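PDB 3MAY: possible exported protein from Mycobacterium tuberculosis, which binds heme, free or taken from host hemoglobin, and delivers it to the membrane proteins MmpL3 and MmpL11 for iron acquisition. Local coordinates for residues G23-S28 against A63-A68. Residues are numbered along the deposited sequence; the frame is centred on the assembly and turned at random.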
loop_
_atom_site.group_PDB
_atom_site.type_symbol
_atom_site.label_atom_id
_atom_site.label_comp_id
_atom_site.label_asym_id
_atom_site.label_seq_id
_atom_site.Cartn_x
_atom_site.Cartn_y
_atom_site.Cartn_z
ATOM N N GLY C 23 -8.153 14.156 -12.560
ATOM C CA GLY C 23 -9.597 14.018 -12.685
ATOM C C GLY C 23 -10.060 14.506 -14.064
ATOM O O GLY C 23 -10.857 13.837 -14.732
ATOM N N ASP C 24 -9.573 15.671 -14.506
ATOM C CA ASP C 24 -9.859 16.132 -15.859
ATOM C C ASP C 24 -9.444 15.117 -16.947
ATOM O O ASP C 24 -10.200 14.876 -17.887
ATOM C CB ASP C 24 -9.146 17.465 -16.109
ATOM C CG ASP C 24 -9.698 18.591 -15.286
ATOM O OD1 ASP C 24 -10.823 18.496 -14.771
ATOM O OD2 ASP C 24 -9.006 19.598 -15.156
ATOM N N TYR C 25 -8.284 14.470 -16.806
ATOM C CA TYR C 25 -7.818 13.525 -17.802
ATOM C C TYR C 25 -8.723 12.323 -17.858
ATOM O O TYR C 25 -9.082 11.875 -18.930
ATOM C CB TYR C 25 -6.423 13.065 -17.458
ATOM C CG TYR C 25 -5.850 12.064 -18.412
ATOM C CD1 TYR C 25 -5.377 12.464 -19.641
ATOM C CD2 TYR C 25 -5.760 10.709 -18.095
ATOM C CE1 TYR C 25 -4.833 11.549 -20.531
ATOM C CE2 TYR C 25 -5.214 9.749 -19.027
ATOM C CZ TYR C 25 -4.745 10.200 -20.247
ATOM O OH TYR C 25 -4.173 9.354 -21.250
ATOM N N LEU C 26 -9.121 11.792 -16.706
ATOM C CA LEU C 26 -9.984 10.579 -16.677
ATOM C C LEU C 26 -11.344 10.968 -17.166
ATOM O O LEU C 26 -12.040 10.220 -17.872
ATOM C CB LEU C 26 -10.160 10.100 -15.251
ATOM C CG LEU C 26 -8.929 9.549 -14.650
ATOM C CD1 LEU C 26 -9.253 9.108 -13.188
ATOM C CD2 LEU C 26 -8.479 8.322 -15.497
ATOM N N ASP C 27 -11.739 12.163 -16.798
ATOM C CA ASP C 27 -13.044 12.569 -17.212
ATOM C C ASP C 27 -13.098 12.647 -18.730
ATOM O O ASP C 27 -14.138 12.472 -19.373
ATOM C CB ASP C 27 -13.307 13.936 -16.679
ATOM C CG ASP C 27 -14.639 14.200 -16.744
ATOM O OD1 ASP C 27 -15.034 14.798 -17.787
ATOM O OD2 ASP C 27 -15.305 13.583 -15.872
ATOM N N SER C 28 -11.925 12.941 -19.297
ATOM C CA SER C 28 -11.887 13.034 -20.681
ATOM C C SER C 28 -11.432 11.773 -21.370
ATOM O O SER C 28 -11.354 11.766 -22.587
ATOM C CB SER C 28 -11.007 14.178 -21.062
ATOM O OG SER C 28 -9.975 13.588 -21.754
ATOM N N ALA C 63 -0.038 5.669 -20.431
ATOM C CA ALA C 63 1.024 5.639 -19.363
ATOM C C ALA C 63 1.942 6.836 -19.434
ATOM O O ALA C 63 2.346 7.410 -18.414
ATOM C CB ALA C 63 1.853 4.388 -19.375
ATOM N N SER C 64 2.260 7.222 -20.659
ATOM C CA SER C 64 3.020 8.428 -20.924
ATOM C C SER C 64 2.280 9.725 -20.464
ATOM O O SER C 64 2.915 10.661 -19.962
ATOM C CB SER C 64 3.369 8.393 -22.404
ATOM O OG SER C 64 3.523 9.665 -22.919
ATOM N N ASP C 65 0.941 9.757 -20.593
ATOM C CA ASP C 65 0.132 10.928 -20.135
ATOM C C ASP C 65 0.082 10.974 -18.610
ATOM O O ASP C 65 0.230 11.999 -17.988
ATOM C CB ASP C 65 -1.316 10.861 -20.675
ATOM C CG ASP C 65 -1.440 11.261 -22.137
ATOM O OD1 ASP C 65 -0.488 11.842 -22.751
ATOM O OD2 ASP C 65 -2.530 10.972 -22.693
ATOM N N LEU C 66 -0.152 9.820 -18.022
ATOM C CA LEU C 66 -0.185 9.716 -16.597
ATOM C C LEU C 66 1.127 10.186 -16.024
ATOM O O LEU C 66 1.135 11.109 -15.204
ATOM C CB LEU C 66 -0.586 8.309 -16.165
ATOM C CG LEU C 66 -2.111 8.134 -16.349
ATOM C CD1 LEU C 66 -2.559 6.703 -16.589
ATOM C CD2 LEU C 66 -2.874 8.720 -15.160
ATOM N N HIS C 67 2.237 9.646 -16.531
ATOM C CA HIS C 67 3.571 10.191 -16.228
ATOM C C HIS C 67 3.671 11.728 -16.315
ATOM O O HIS C 67 4.211 12.358 -15.418
ATOM C CB HIS C 67 4.641 9.558 -17.128
ATOM C CG HIS C 67 6.036 9.914 -16.731
ATOM N ND1 HIS C 67 6.657 9.353 -15.630
ATOM C CD2 HIS C 67 6.917 10.799 -17.251
ATOM C CE1 HIS C 67 7.869 9.870 -15.504
ATOM N NE2 HIS C 67 8.051 10.755 -16.471
ATOM N N ALA C 68 3.143 12.344 -17.370
ATOM C CA ALA C 68 3.210 13.795 -17.473
ATOM C C ALA C 68 2.369 14.532 -16.443
ATOM O O ALA C 68 2.775 15.591 -15.961
ATOM C CB ALA C 68 2.840 14.255 -18.869
#
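Tyr-25, on the last turn of helix 8-27, and Leu-66, in the middle of helix 60-69, are the residues at which the two backbones come nearest, with 8.6 Å between their CA atoms. That spacing is bridged mainly by one long aromatic side chain, and the pair illustrates how a tyrosine can join two helices through both its hydroxyl and its ring. The chi1 of Tyr-25 (179°) turns its CG away from the backbone N and carries the ring across to the neighbouring helix. There its OH donates a hydrogen bond of 2.7 Å to OD2 of Asp-65, meeting the anti lone pair of that oxygen. OD2 of Asp-65 sits at the ring edge, near its plane, while the carboxylate plane stands 84° from that of the ring, and the Asp-65 CB packs 3.5 Å from Tyr-25 CZ. Asp-65 OD2 is shared, since Lys-61, one turn earlier on the same helix, forms a salt bridge with it; the lysine probably helps to hold the carboxylate and offset its charge. Leu-66 adds an apolar touch, its CG lying obliquely 4.4 Å from Tyr-25 CE2.

Tyr-25 is probably the axial ligand of the heme iron, and His-29, whose ring meets that of the tyrosine, is also a likely heme-binding residue; the hydroxyl that would meet the iron is here engaged by Asp-65, which is consistent with a second-shell role for that carboxylate. Within this all-helical haemophore domain, Val-62 and Leu-69 of helix 60-69 extend the contact with Tyr-25, while Leu-26 and Leu-66 both rest on Met-36 of helix 30-41, which links the two helices.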